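Local coordinates for lipolytic protein G-D-S-L family (Veillonella parvula DSM 2008, PDB 4RW0) that probably hydrolyses ester bonds of lipid or other acyl substrates, in the manner of SGNH-type lipases and acylhydrolases, at residues I28-A31 with V36-T39. Numbering follows the deposited sequence.
Sequences ICDA and VNFT. With NA (sodium ion), chain D.
Asp-30 and Val-36 share a sodium ion through their backbone carbonyls, Asp-30 O at 2.4 Å and Val-36 O at 2.3 Å, while the carboxylate of Asp-30 is turned to a different task. With CG anti to the backbone N (chi1 -171°), that side chain reaches across to the strand, where Asp-30 OD1 accepts a hydrogen bond from Phe-38 N (2.9 Å). The bond is nearly straight, 164° at the hydrogen, and the N-H arrives on the anti side of the carboxylate, tilted 24° from its plane. Asp-30 OD1 also lies in the plane of the Phe-38 ring, at its edge, 3.5 Å from CD1. An alanine here, having no carboxylate, would probably leave Phe-38 N without this acceptor and may weaken the negative field near the sodium. One residue earlier in the helix, Cys-29 sets its CB over one face of the Phe-38 ring, a CH-pi contact with CZ nearest at 3.8 Å. Ile-33 O joins the sodium site from the short connection after helix 25-32. That helix links strand 4-10 to its parallel neighbour 36-40, a beta-alpha-beta crossover at the sheet's outer side, and Phe-182 of helix 168-182 meets Phe-38 edge-to-face.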
ATOM      1  N   ILE A  28      10.018   5.374   7.587  1.00 20.42           N
ATOM      2  CA  ILE A  28      10.818   4.403   8.356  1.00 21.16           C
ATOM      3  C   ILE A  28      11.657   3.566   7.397  1.00 20.31           C
ATOM      4  O   ILE A  28      12.864   3.380   7.601  1.00 18.82           O
ATOM      5  CB  ILE A  28       9.902   3.522   9.281  1.00 21.15           C
ATOM      6  CG1 ILE A  28       9.295   4.416  10.353  1.00 21.40           C
ATOM      7  CG2 ILE A  28      10.744   2.474   9.939  1.00 23.19           C
ATOM      8  CD1 ILE A  28       8.245   3.736  11.208  1.00 23.03           C
ATOM      9  N   CYS A  29      11.049   3.101   6.318  1.00 19.75           N
ATOM     10  CA  CYS A  29      11.780   2.301   5.375  1.00 20.35           C
ATOM     11  C   CYS A  29      12.900   3.111   4.731  1.00 22.36           C
ATOM     12  O   CYS A  29      14.038   2.641   4.611  1.00 22.87           O
ATOM     13  CB  CYS A  29      10.920   1.694   4.308  1.00 20.15           C
ATOM     14  SG  CYS A  29       9.764   0.460   4.823  1.00 23.63           S
ATOM     15  N   ASP A  30      12.623   4.355   4.398  1.00 20.39           N
ATOM     16  CA  ASP A  30      13.620   5.152   3.747  1.00 22.17           C
ATOM     17  C   ASP A  30      14.866   5.406   4.659  1.00 24.03           C
ATOM     18  O   ASP A  30      16.033   5.490   4.150  1.00 20.87           O
ATOM     19  CB  ASP A  30      13.035   6.505   3.374  1.00 22.43           C
ATOM     20  CG  ASP A  30      13.977   7.321   2.487  1.00 26.73           C
ATOM     21  OD1 ASP A  30      14.135   7.073   1.314  1.00 28.00           O
ATOM     22  OD2 ASP A  30      14.572   8.235   2.978  1.00 31.07           O
ATOM     23  N   ALA A  31      14.580   5.546   5.961  1.00 22.90           N
ATOM     24  CA  ALA A  31      15.625   5.782   6.957  1.00 25.73           C
ATOM     25  C   ALA A  31      16.344   4.487   7.241  1.00 25.52           C
ATOM     26  O   ALA A  31      17.477   4.506   7.755  1.00 28.43           O
ATOM     27  CB  ALA A  31      15.039   6.368   8.246  1.00 27.16           C
ATOM     28  N   VAL A  36      18.432   3.001  -1.108  1.00 30.37           N
ATOM     29  CA  VAL A  36      17.090   2.984  -1.692  1.00 30.70           C
ATOM     30  C   VAL A  36      16.414   4.283  -1.210  1.00 28.14           C
ATOM     31  O   VAL A  36      16.428   4.594   0.044  1.00 26.06           O
ATOM     32  CB  VAL A  36      16.323   1.742  -1.303  1.00 31.64           C
ATOM     33  CG1 VAL A  36      14.932   1.775  -1.883  1.00 32.14           C
ATOM     34  CG2 VAL A  36      17.064   0.482  -1.740  1.00 33.28           C
ATOM     35  N   ASN A  37      15.967   5.101  -2.206  1.00 26.43           N
ATOM     36  CA  ASN A  37      15.259   6.351  -1.933  1.00 26.38           C
ATOM     37  C   ASN A  37      13.804   6.238  -2.257  1.00 23.36           C
ATOM     38  O   ASN A  37      13.432   5.825  -3.365  1.00 22.54           O
ATOM     39  CB  ASN A  37      15.880   7.518  -2.717  1.00 30.82           C
ATOM     40  CG  ASN A  37      17.366   7.752  -2.341  1.00 37.59           C
ATOM     41  OD1 ASN A  37      18.206   7.941  -3.217  1.00 47.11           O
ATOM     42  ND2 ASN A  37      17.691   7.677  -1.058  1.00 36.89           N
ATOM     43  N   PHE A  38      12.967   6.546  -1.281  1.00 22.16           N
ATOM     44  CA  PHE A  38      11.508   6.385  -1.385  1.00 20.71           C
ATOM     45  C   PHE A  38      10.940   7.804  -1.603  1.00 23.76           C
ATOM     46  O   PHE A  38      11.283   8.748  -0.870  1.00 23.28           O
ATOM     47  CB  PHE A  38      10.881   5.785  -0.130  1.00 19.94           C
ATOM     48  CG  PHE A  38      11.275   4.341   0.140  1.00 21.09           C
ATOM     49  CD1 PHE A  38      12.532   4.053   0.659  1.00 21.22           C
ATOM     50  CD2 PHE A  38      10.428   3.316  -0.141  1.00 19.79           C
ATOM     51  CE1 PHE A  38      12.906   2.753   0.927  1.00 22.88           C
ATOM     52  CE2 PHE A  38      10.797   2.017   0.104  1.00 21.47           C
ATOM     53  CZ  PHE A  38      12.024   1.734   0.662  1.00 20.20           C
ATOM     54  N   THR A  39      10.045   7.944  -2.583  1.00 22.62           N
ATOM     55  CA  THR A  39       9.249   9.142  -2.721  1.00 19.94           C
ATOM     56  C   THR A  39       7.793   8.801  -2.489  1.00 18.47           C
ATOM     57  O   THR A  39       7.229   7.900  -3.131  1.00 20.80           O
ATOM     58  CB  THR A  39       9.463   9.797  -4.097  1.00 19.80           C
ATOM     59  OG1 THR A  39      10.837   9.974  -4.296  1.00 22.04           O
ATOM     60  CG2 THR A  39       8.745  11.127  -4.158  1.00 20.30           C
TER
HETATM   61 NA    NA D 502      17.194   5.605   2.001  1.00 19.91          NA